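PDB 3KTO: response regulator receiver protein from Pseudoalteromonas atlantica T6c, which probably acts in signal transduction as a receiver domain of the CheY type, although its own phosphorylation and partners are unknown. Local coordinates for residues A[82-87]-A[121-126]; A[27-32]-A[115-120]; A[96-99]-A[105-108]; A[21-26]-A[33-38]. One frame throughout, in Å; residues are numbered along the deposited sequence.

Contact 1: A[82-87]-A[121-126]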
# COMPACT_ATOMS: atom_id res chain seq x y z
N PRO A 82 -1.48 -26.49 5.86
CA PRO A 82 -0.72 -25.93 4.74
C PRO A 82 -1.00 -24.43 4.74
O PRO A 82 -2.16 -24.02 4.69
CB PRO A 82 -1.33 -26.62 3.52
CG PRO A 82 -1.76 -27.94 4.07
CD PRO A 82 -2.38 -27.56 5.39
N THR A 83 0.05 -23.63 4.79
CA THR A 83 -0.12 -22.19 4.83
C THR A 83 0.57 -21.44 3.70
O THR A 83 1.74 -21.67 3.40
CB THR A 83 0.39 -21.63 6.17
OG1 THR A 83 -0.34 -22.22 7.25
CG2 THR A 83 0.23 -20.11 6.21
N ILE A 84 -0.19 -20.56 3.07
CA ILE A 84 0.31 -19.72 1.98
C ILE A 84 0.57 -18.35 2.61
O ILE A 84 -0.34 -17.71 3.13
CB ILE A 84 -0.76 -19.53 0.87
CG1 ILE A 84 -1.16 -20.88 0.27
CG2 ILE A 84 -0.23 -18.62 -0.21
CD1 ILE A 84 -2.31 -20.77 -0.73
N VAL A 85 1.82 -17.90 2.59
CA VAL A 85 2.14 -16.59 3.15
C VAL A 85 2.22 -15.57 2.00
O VAL A 85 2.81 -15.85 0.96
CB VAL A 85 3.47 -16.65 3.92
CG1 VAL A 85 3.88 -15.25 4.36
CG2 VAL A 85 3.31 -17.55 5.16
N MSE A 86 1.60 -14.41 2.19
CA MSE A 86 1.58 -13.37 1.17
C MSE A 86 2.09 -12.05 1.75
O MSE A 86 1.93 -11.79 2.94
CB MSE A 86 0.16 -13.17 0.64
CG MSE A 86 -0.48 -14.44 0.08
SE MSE A 86 -2.25 -14.12 -0.66
CE MSE A 86 -1.69 -13.47 -2.39
N ALA A 87 2.70 -11.23 0.91
CA ALA A 87 3.22 -9.95 1.36
C ALA A 87 3.32 -9.00 0.18
O ALA A 87 3.67 -9.40 -0.93
CB ALA A 87 4.61 -10.14 2.01
N GLN A 121 -6.01 -24.72 -4.73
CA GLN A 121 -6.57 -25.95 -5.26
C GLN A 121 -5.73 -27.14 -4.79
O GLN A 121 -6.26 -28.20 -4.44
CB GLN A 121 -6.59 -25.92 -6.79
CG GLN A 121 -7.40 -27.04 -7.43
CD GLN A 121 -8.88 -26.93 -7.13
OE1 GLN A 121 -9.43 -27.69 -6.34
NE2 GLN A 121 -9.54 -25.97 -7.78
N GLN A 122 -4.42 -26.94 -4.76
CA GLN A 122 -3.50 -27.99 -4.33
C GLN A 122 -3.81 -28.39 -2.88
O GLN A 122 -3.84 -29.57 -2.55
CB GLN A 122 -2.06 -27.50 -4.44
CG GLN A 122 -1.02 -28.54 -4.07
CD GLN A 122 0.40 -28.09 -4.35
OE1 GLN A 122 0.78 -27.84 -5.50
NE2 GLN A 122 1.21 -27.99 -3.30
N ILE A 123 -4.05 -27.40 -2.03
CA ILE A 123 -4.38 -27.66 -0.63
C ILE A 123 -5.72 -28.40 -0.56
O ILE A 123 -5.89 -29.31 0.25
CB ILE A 123 -4.48 -26.34 0.17
CG1 ILE A 123 -3.10 -25.69 0.27
CG2 ILE A 123 -5.07 -26.60 1.55
CD1 ILE A 123 -3.11 -24.31 0.88
N ILE A 124 -6.66 -27.99 -1.40
CA ILE A 124 -7.97 -28.62 -1.45
C ILE A 124 -7.84 -30.10 -1.81
O ILE A 124 -8.39 -30.96 -1.13
CB ILE A 124 -8.88 -27.92 -2.49
CG1 ILE A 124 -9.25 -26.51 -2.00
CG2 ILE A 124 -10.14 -28.74 -2.75
CD1 ILE A 124 -9.98 -25.68 -3.02
N ASN A 125 -7.09 -30.38 -2.87
CA ASN A 125 -6.88 -31.75 -3.33
C ASN A 125 -6.09 -32.60 -2.34
O ASN A 125 -6.46 -33.74 -2.05
CB ASN A 125 -6.17 -31.76 -4.68
CG ASN A 125 -6.94 -31.04 -5.76
OD1 ASN A 125 -8.15 -30.89 -5.67
ND2 ASN A 125 -6.24 -30.61 -6.80
N GLY A 126 -5.00 -32.04 -1.84
CA GLY A 126 -4.17 -32.77 -0.89
C GLY A 126 -4.93 -33.07 0.38
O GLY A 126 -4.56 -33.97 1.14

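Contact 2: A[27-32]-A[115-120]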
# COMPACT_ATOMS: atom_id res chain seq x y z
N SER A 27 -13.94 -17.80 -4.27
CA SER A 27 -15.29 -18.28 -4.02
C SER A 27 -15.70 -19.40 -4.97
O SER A 27 -16.32 -20.38 -4.54
CB SER A 27 -16.30 -17.13 -4.13
OG SER A 27 -16.40 -16.60 -5.44
N PRO A 28 -15.35 -19.28 -6.26
CA PRO A 28 -15.73 -20.34 -7.19
C PRO A 28 -14.92 -21.61 -7.08
O PRO A 28 -14.94 -22.44 -7.98
CB PRO A 28 -15.62 -19.66 -8.55
CG PRO A 28 -14.42 -18.73 -8.35
CD PRO A 28 -14.68 -18.16 -6.96
N LEU A 29 -14.18 -21.74 -5.98
CA LEU A 29 -13.37 -22.91 -5.70
C LEU A 29 -14.19 -23.67 -4.66
O LEU A 29 -15.01 -23.06 -3.98
CB LEU A 29 -11.99 -22.49 -5.14
CG LEU A 29 -10.75 -22.89 -5.98
CD1 LEU A 29 -10.98 -22.41 -7.37
CD2 LEU A 29 -9.46 -22.28 -5.44
N ASP A 30 -13.96 -24.98 -4.51
CA ASP A 30 -14.69 -25.80 -3.54
C ASP A 30 -14.18 -25.62 -2.11
O ASP A 30 -13.60 -26.54 -1.53
CB ASP A 30 -14.61 -27.29 -3.93
CG ASP A 30 -15.40 -28.20 -3.00
OD1 ASP A 30 -16.59 -27.92 -2.74
OD2 ASP A 30 -14.84 -29.22 -2.53
N VAL A 31 -14.38 -24.42 -1.55
CA VAL A 31 -13.92 -24.12 -0.19
C VAL A 31 -14.50 -22.84 0.36
O VAL A 31 -14.86 -21.94 -0.41
CB VAL A 31 -12.37 -23.99 -0.13
CG1 VAL A 31 -11.92 -22.78 -0.91
CG2 VAL A 31 -11.90 -23.89 1.32
N THR A 32 -14.58 -22.75 1.68
CA THR A 32 -15.09 -21.57 2.38
C THR A 32 -13.94 -20.72 2.90
O THR A 32 -13.11 -21.21 3.67
CB THR A 32 -15.96 -21.94 3.61
OG1 THR A 32 -17.12 -22.67 3.20
CG2 THR A 32 -16.37 -20.68 4.36
N VAL A 115 -1.55 -18.24 -9.81
CA VAL A 115 -0.61 -18.79 -8.84
C VAL A 115 -1.36 -19.06 -7.55
O VAL A 115 -1.30 -20.15 -7.00
CB VAL A 115 0.54 -17.80 -8.56
CG1 VAL A 115 1.43 -18.32 -7.44
CG2 VAL A 115 1.36 -17.59 -9.82
N LEU A 116 -2.09 -18.06 -7.07
CA LEU A 116 -2.85 -18.22 -5.85
C LEU A 116 -3.90 -19.31 -6.01
O LEU A 116 -4.01 -20.20 -5.18
CB LEU A 116 -3.52 -16.91 -5.45
CG LEU A 116 -4.46 -17.03 -4.25
CD1 LEU A 116 -3.67 -17.37 -3.00
CD2 LEU A 116 -5.23 -15.74 -4.07
N VAL A 117 -4.67 -19.24 -7.09
CA VAL A 117 -5.71 -20.23 -7.32
C VAL A 117 -5.12 -21.64 -7.31
O VAL A 117 -5.64 -22.54 -6.65
CB VAL A 117 -6.45 -19.96 -8.67
CG1 VAL A 117 -7.47 -21.06 -8.95
CG2 VAL A 117 -7.15 -18.62 -8.60
N HIS A 118 -4.00 -21.81 -7.99
CA HIS A 118 -3.33 -23.10 -8.04
C HIS A 118 -2.91 -23.58 -6.66
O HIS A 118 -3.15 -24.74 -6.30
CB HIS A 118 -2.11 -23.02 -8.96
CG HIS A 118 -1.36 -24.30 -9.07
ND1 HIS A 118 -0.43 -24.70 -8.13
CD2 HIS A 118 -1.43 -25.31 -9.98
CE1 HIS A 118 0.03 -25.90 -8.45
NE2 HIS A 118 -0.56 -26.29 -9.57
N ASP A 119 -2.27 -22.71 -5.88
CA ASP A 119 -1.83 -23.07 -4.54
C ASP A 119 -2.97 -23.53 -3.65
O ASP A 119 -2.83 -24.49 -2.89
CB ASP A 119 -1.13 -21.89 -3.85
CG ASP A 119 0.25 -21.63 -4.40
OD1 ASP A 119 0.77 -22.48 -5.15
OD2 ASP A 119 0.83 -20.57 -4.08
N VAL A 120 -4.11 -22.85 -3.76
CA VAL A 120 -5.27 -23.20 -2.96
C VAL A 120 -5.89 -24.53 -3.42
O VAL A 120 -6.25 -25.37 -2.59
CB VAL A 120 -6.32 -22.09 -3.02
CG1 VAL A 120 -7.60 -22.53 -2.31
CG2 VAL A 120 -5.76 -20.82 -2.35

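Contact 3: A[96-99]-A[105-108]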
# COMPACT_ATOMS: atom_id res chain seq x y z
N VAL A 96 12.76 -16.21 3.65
CA VAL A 96 13.45 -17.35 4.24
C VAL A 96 12.82 -17.75 5.57
O VAL A 96 12.63 -18.93 5.85
CB VAL A 96 14.96 -17.04 4.44
CG1 VAL A 96 15.64 -18.16 5.22
CG2 VAL A 96 15.64 -16.85 3.09
N ARG A 97 12.50 -16.77 6.40
CA ARG A 97 11.88 -17.06 7.69
C ARG A 97 10.54 -17.78 7.46
O ARG A 97 10.18 -18.70 8.19
CB ARG A 97 11.66 -15.77 8.46
CG ARG A 97 10.98 -15.97 9.79
CD ARG A 97 10.82 -14.65 10.53
NE ARG A 97 10.24 -14.88 11.85
CZ ARG A 97 10.09 -13.93 12.77
NH1 ARG A 97 10.47 -12.69 12.51
NH2 ARG A 97 9.55 -14.23 13.94
N ALA A 98 9.82 -17.35 6.43
CA ALA A 98 8.53 -17.93 6.08
C ALA A 98 8.70 -19.40 5.71
O ALA A 98 7.95 -20.25 6.20
CB ALA A 98 7.92 -17.18 4.92
N MSE A 99 9.68 -19.69 4.86
CA MSE A 99 9.91 -21.07 4.46
C MSE A 99 10.34 -21.94 5.64
O MSE A 99 9.91 -23.09 5.76
CB MSE A 99 10.93 -21.15 3.31
CG MSE A 99 10.49 -20.42 2.01
SE MSE A 99 8.63 -20.69 1.46
CE MSE A 99 7.86 -19.33 2.51
N ASP A 105 4.01 -21.96 0.55
CA ASP A 105 4.43 -21.06 -0.52
C ASP A 105 4.45 -19.63 0.03
O ASP A 105 3.84 -19.34 1.06
CB ASP A 105 3.49 -21.15 -1.73
CG ASP A 105 4.10 -20.59 -3.02
OD1 ASP A 105 5.33 -20.40 -3.07
OD2 ASP A 105 3.35 -20.34 -3.99
N PHE A 106 5.21 -18.77 -0.64
CA PHE A 106 5.31 -17.36 -0.27
C PHE A 106 4.98 -16.64 -1.57
O PHE A 106 5.66 -16.86 -2.58
CB PHE A 106 6.74 -17.04 0.18
CG PHE A 106 6.92 -15.65 0.72
CD1 PHE A 106 6.80 -15.40 2.07
CD2 PHE A 106 7.17 -14.59 -0.14
CE1 PHE A 106 6.93 -14.10 2.57
CE2 PHE A 106 7.30 -13.29 0.34
CZ PHE A 106 7.18 -13.04 1.70
N ILE A 107 3.94 -15.81 -1.56
CA ILE A 107 3.50 -15.09 -2.75
C ILE A 107 3.58 -13.57 -2.58
O ILE A 107 2.99 -13.02 -1.65
CB ILE A 107 2.03 -15.43 -3.11
CG1 ILE A 107 1.85 -16.94 -3.29
CG2 ILE A 107 1.63 -14.71 -4.39
CD1 ILE A 107 0.41 -17.34 -3.55
N GLU A 108 4.29 -12.90 -3.47
CA GLU A 108 4.39 -11.45 -3.38
C GLU A 108 3.11 -10.86 -3.96
O GLU A 108 2.53 -11.43 -4.88
CB GLU A 108 5.58 -10.94 -4.20
CG GLU A 108 6.93 -11.39 -3.70
CD GLU A 108 8.03 -11.16 -4.72
OE1 GLU A 108 8.15 -11.98 -5.66
OE2 GLU A 108 8.75 -10.14 -4.60

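Contact 4: A[21-26]-A[33-38]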
# COMPACT_ATOMS: atom_id res chain seq x y z
N ALA A 21 -11.12 -8.88 -2.12
CA ALA A 21 -10.61 -9.37 -3.39
C ALA A 21 -10.26 -10.86 -3.40
O ALA A 21 -10.60 -11.58 -4.34
CB ALA A 21 -9.39 -8.56 -3.80
N LEU A 22 -9.57 -11.31 -2.36
CA LEU A 22 -9.17 -12.71 -2.28
C LEU A 22 -10.40 -13.61 -2.15
O LEU A 22 -10.45 -14.68 -2.76
CB LEU A 22 -8.23 -12.93 -1.09
CG LEU A 22 -6.96 -13.70 -1.42
CD1 LEU A 22 -6.24 -12.98 -2.54
CD2 LEU A 22 -6.07 -13.82 -0.19
N SER A 23 -11.37 -13.18 -1.36
CA SER A 23 -12.58 -13.97 -1.18
C SER A 23 -13.32 -14.15 -2.50
O SER A 23 -13.80 -15.25 -2.80
CB SER A 23 -13.49 -13.32 -0.14
OG SER A 23 -12.88 -13.34 1.13
N LYS A 24 -13.42 -13.08 -3.27
CA LYS A 24 -14.10 -13.13 -4.56
C LYS A 24 -13.40 -14.08 -5.52
O LYS A 24 -14.03 -14.94 -6.14
CB LYS A 24 -14.17 -11.72 -5.17
CG LYS A 24 -15.22 -10.83 -4.52
CD LYS A 24 -15.16 -9.38 -5.01
CE LYS A 24 -13.95 -8.64 -4.43
NZ LYS A 24 -13.94 -7.18 -4.77
N LEU A 25 -12.09 -13.93 -5.63
CA LEU A 25 -11.29 -14.78 -6.50
C LEU A 25 -11.36 -16.28 -6.19
O LEU A 25 -11.29 -17.11 -7.09
CB LEU A 25 -9.82 -14.34 -6.45
CG LEU A 25 -8.83 -15.25 -7.17
CD1 LEU A 25 -9.08 -15.19 -8.68
CD2 LEU A 25 -7.41 -14.83 -6.85
N LEU A 26 -11.50 -16.63 -4.91
CA LEU A 26 -11.52 -18.03 -4.53
C LEU A 26 -12.90 -18.63 -4.27
O LEU A 26 -13.03 -19.84 -4.08
CB LEU A 26 -10.66 -18.23 -3.28
CG LEU A 26 -9.19 -17.81 -3.36
CD1 LEU A 26 -8.57 -17.91 -1.97
CD2 LEU A 26 -8.46 -18.70 -4.36
N ILE A 33 -13.89 -19.45 2.52
CA ILE A 33 -12.83 -18.57 3.00
C ILE A 33 -13.28 -17.74 4.19
O ILE A 33 -13.99 -16.75 4.03
CB ILE A 33 -12.35 -17.61 1.89
CG1 ILE A 33 -11.89 -18.41 0.66
CG2 ILE A 33 -11.23 -16.73 2.40
CD1 ILE A 33 -10.75 -19.38 0.93
N GLN A 34 -12.90 -18.16 5.39
CA GLN A 34 -13.24 -17.44 6.61
C GLN A 34 -12.08 -16.48 6.92
O GLN A 34 -10.94 -16.91 7.12
CB GLN A 34 -13.44 -18.43 7.76
CG GLN A 34 -13.77 -17.76 9.08
CD GLN A 34 -14.46 -18.70 10.04
OE1 GLN A 34 -14.20 -19.91 10.05
NE2 GLN A 34 -15.34 -18.16 10.87
N CYS A 35 -12.38 -15.19 6.96
CA CYS A 35 -11.38 -14.15 7.16
C CYS A 35 -11.28 -13.50 8.54
O CYS A 35 -12.25 -13.47 9.30
CB CYS A 35 -11.59 -13.05 6.13
SG CYS A 35 -11.66 -13.67 4.44
N PHE A 36 -10.09 -12.97 8.82
CA PHE A 36 -9.79 -12.31 10.09
C PHE A 36 -8.88 -11.13 9.81
O PHE A 36 -7.93 -11.23 9.04
CB PHE A 36 -9.09 -13.29 11.03
CG PHE A 36 -9.95 -14.45 11.42
CD1 PHE A 36 -10.86 -14.33 12.47
CD2 PHE A 36 -9.89 -15.64 10.72
CE1 PHE A 36 -11.70 -15.38 12.81
CE2 PHE A 36 -10.74 -16.71 11.05
CZ PHE A 36 -11.64 -16.57 12.10
N ALA A 37 -9.18 -10.01 10.45
CA ALA A 37 -8.41 -8.79 10.24
C ALA A 37 -7.13 -8.64 11.06
O ALA A 37 -6.39 -7.66 10.89
CB ALA A 37 -9.31 -7.58 10.48
N SER A 38 -6.85 -9.59 11.96
CA SER A 38 -5.63 -9.51 12.77
C SER A 38 -5.28 -10.85 13.40
O SER A 38 -6.10 -11.76 13.43
CB SER A 38 -5.81 -8.48 13.89
OG SER A 38 -6.74 -8.93 14.87
O HOH W 1 -14.92 -14.85 2.50

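Contact 1: A[82-87]-A[121-126]
Ile123 of helix 113-127 reaches across to Pro82, just before strand 83-87, and to Ile84 within it, joining the last helix of a CheY-like receiver domain to its central parallel sheet. The fold alternates strands and helices, and this contact lies where the closing helix covers the strand next to the edge strand 105-108. The side-chain packing is apolar. Two isoleucines and a proline bury about 141 Å² between them, most of it on Ile123. Its CG1 lies 3.8 Å from CB of Pro82. CD1 of Ile123 leans over the same residue, touching that CB and the carbonyl oxygen Pro82 O, each at 3.9 Å. Beyond the proline, the two isoleucine tips meet with their side chains crossing obliquely, CD1 of Ile84 standing 4.0 Å from CD1 of Ile123. Both isoleucines place CG1 opposite the carbonyl carbon (chi1 -60° for Ile84, -68° for Ile123) and extend on to CD1, which carries the two methyls toward one another. The backbone hydrogen bonds of the strand run to its flanking strands. Pro82 and Ile84 pair with strand 51-57 through Met54 and Ile56, while Thr83 and Val85 pair with Ala104 and Asp105 on the other flank. On the helix, Asn125 N bonds to Gln121 O and Gly126 N to Gln122 O. Ile52 of strand 51-57 also packs on Ile123, and Asp119 and Val120, a turn earlier on the helix, pack on Ile84. The CG1 carbon of Ile84 comes as near as its tip, 4.0 Å from Ile123 CD1.

Contact 2: A[27-32]-A[115-120]
A single leucine in an irregular loop, Leu29, carries nearly all of the loop's share of this contact with Val117 and Val120, and it does so from an uncommon rotamer. Its chi1 of -118° lies away from the staggered positions, and with it the two methyls point at helix 113-127; the exact fit of the fork may be uncertain. CD1 meets the Val117 side chain and CD2 the Val120 side chain, one turn apart. CD1 of Leu29 approaches CG1 of Val117 at 4.1 Å, and CD2 presses closer on Val120, 3.6 Å from its CG1. CD2 of Leu29 also lies 4.0 Å from the backbone oxygen Val117 O, a plain van der Waals touch. In both valines CG1 stands opposite the backbone N (chi1 176° in Val117), the branch turned to the leucine. About 145 Å² is buried here, with no polar bridge between loop and helix. The loop itself bends just after the leucine: Asp30 is the centre of an inverse gamma turn, closed by a weak bond from Val31 N to Leu29 O of 2.9 Å. Further along the helix, Gln121 and Ile124 add to the surface under Leu29, and Val31 rests on Ile124. The loop thus links helix 16-26 to strand 32-36 while lying against the last helix, whose Val117 and Val120 also pack on Leu25 and Leu26 of helix 16-26, with Ile84 of strand 83-87 beneath Val120.

Contact 3: A[96-99]-A[105-108]
Phe106 of strand 105-108 receives two neighbours from helix 92-100, Ala98 and Met99, in an apolar contact of about 135 Å². The methyl of Ala98 sits obliquely to the ring, its CB 3.5 Å from CD1 and 4.0 Å from CE1 of Phe106. Met99, deposited as selenomethionine, closes on the root of the same side chain: its CE lies 3.5 Å from CB of Phe106 and 4.1 Å from CD1. The two side chains cross at about a right angle. Bends at chi2 and chi3 curl the Met99 chain round its selenium, so that the terminal methyl turns back onto the strand and brushes the carbonyl carbon Asp105 C at 4.2 Å. In Phe106, chi1 of -174° sets CG anti to the backbone N, which brings CD1 up to Ala98. The two elements complete a beta-alpha-beta crossover from strand 83-87 through helix 92-100 to the edge strand 105-108. In CheY-like receivers an aromatic at the equivalent place is a switch residue, and Phe106 probably corresponds to it. An alanine in its place would keep the CB that meets Met99 but would probably open a gap beside the Ala98 methyl, which would lose ring atoms CD1 and CE1. In the next shell, Val85 and Ala87 of the adjoining strand pack on Phe106, and Ile68 of helix 66-76 packs on Ala98. Arg97 ties helix 92-100 down through salt bridges to Glu72 and Asp65, while Asp105 OD1 accepts a weak bond from Phe106 N, bent to 135° at the hydrogen.

Contact 4: A[21-26]-A[33-38]
Helix 21-26 and strand 33-36 run antiparallel, their axes at 175° and 9.4 Å apart at closest, with Ser23 and Ile33 nearest in the backbone. This is the return half of the beta-alpha-beta unit that starts at strand 8-12. Ile33 supplies most of the packing. Its CD1 meets CD1 of Leu26 at 3.9 Å, the two side chains crossing at about a right angle, while its other branch, CG2, lies 4.0 Å from Ser23 OG. That hydroxyl stands beside its own backbone N (chi1 -66°), which lets it bond back to Arg19 O one turn earlier. A water donates to Ser23 OG at 2.9 Å and to Ile33 O at 2.6 Å, so helix and strand are bridged by solvent as well as by methyls. SG of Cys35 adds a van der Waals touch, 3.5 Å from Ser23 OG. Beyond the strand, Ser38 is the N-cap of the following helix, its OG bonded to Ser41 N. Ile33 and Cys35 also lean on Ile9 and Leu11 of strand 8-12, Leu22 and Leu25 face helix 113-127, and Ala21 packs on Glu61 of a neighbouring subunit.

In the fold
Contacts 1 and 2 share helix 113-127 and lie about 8 Å apart between centres, Ile84 CD1 touching Asp119 CB at 3.5 Å. Contact 3 joins contact 1 through the sheet, where strands 83-87 and 105-108 are neighbours, and contact 4 meets contact 2 where Leu25 CD2 reaches Leu116 CD2 at 3.6 Å. Contacts 3 and 4 belong to the two edge strands and stay about 8 Å apart at their nearest atoms. In receiver domains of this fold the phosphorylation pocket lies at the C-terminal ends of the strands; whether it works here is not known. Phe106 in contact 3 lies three residues before Lys109, which probably matches the family's conserved lysine at that end.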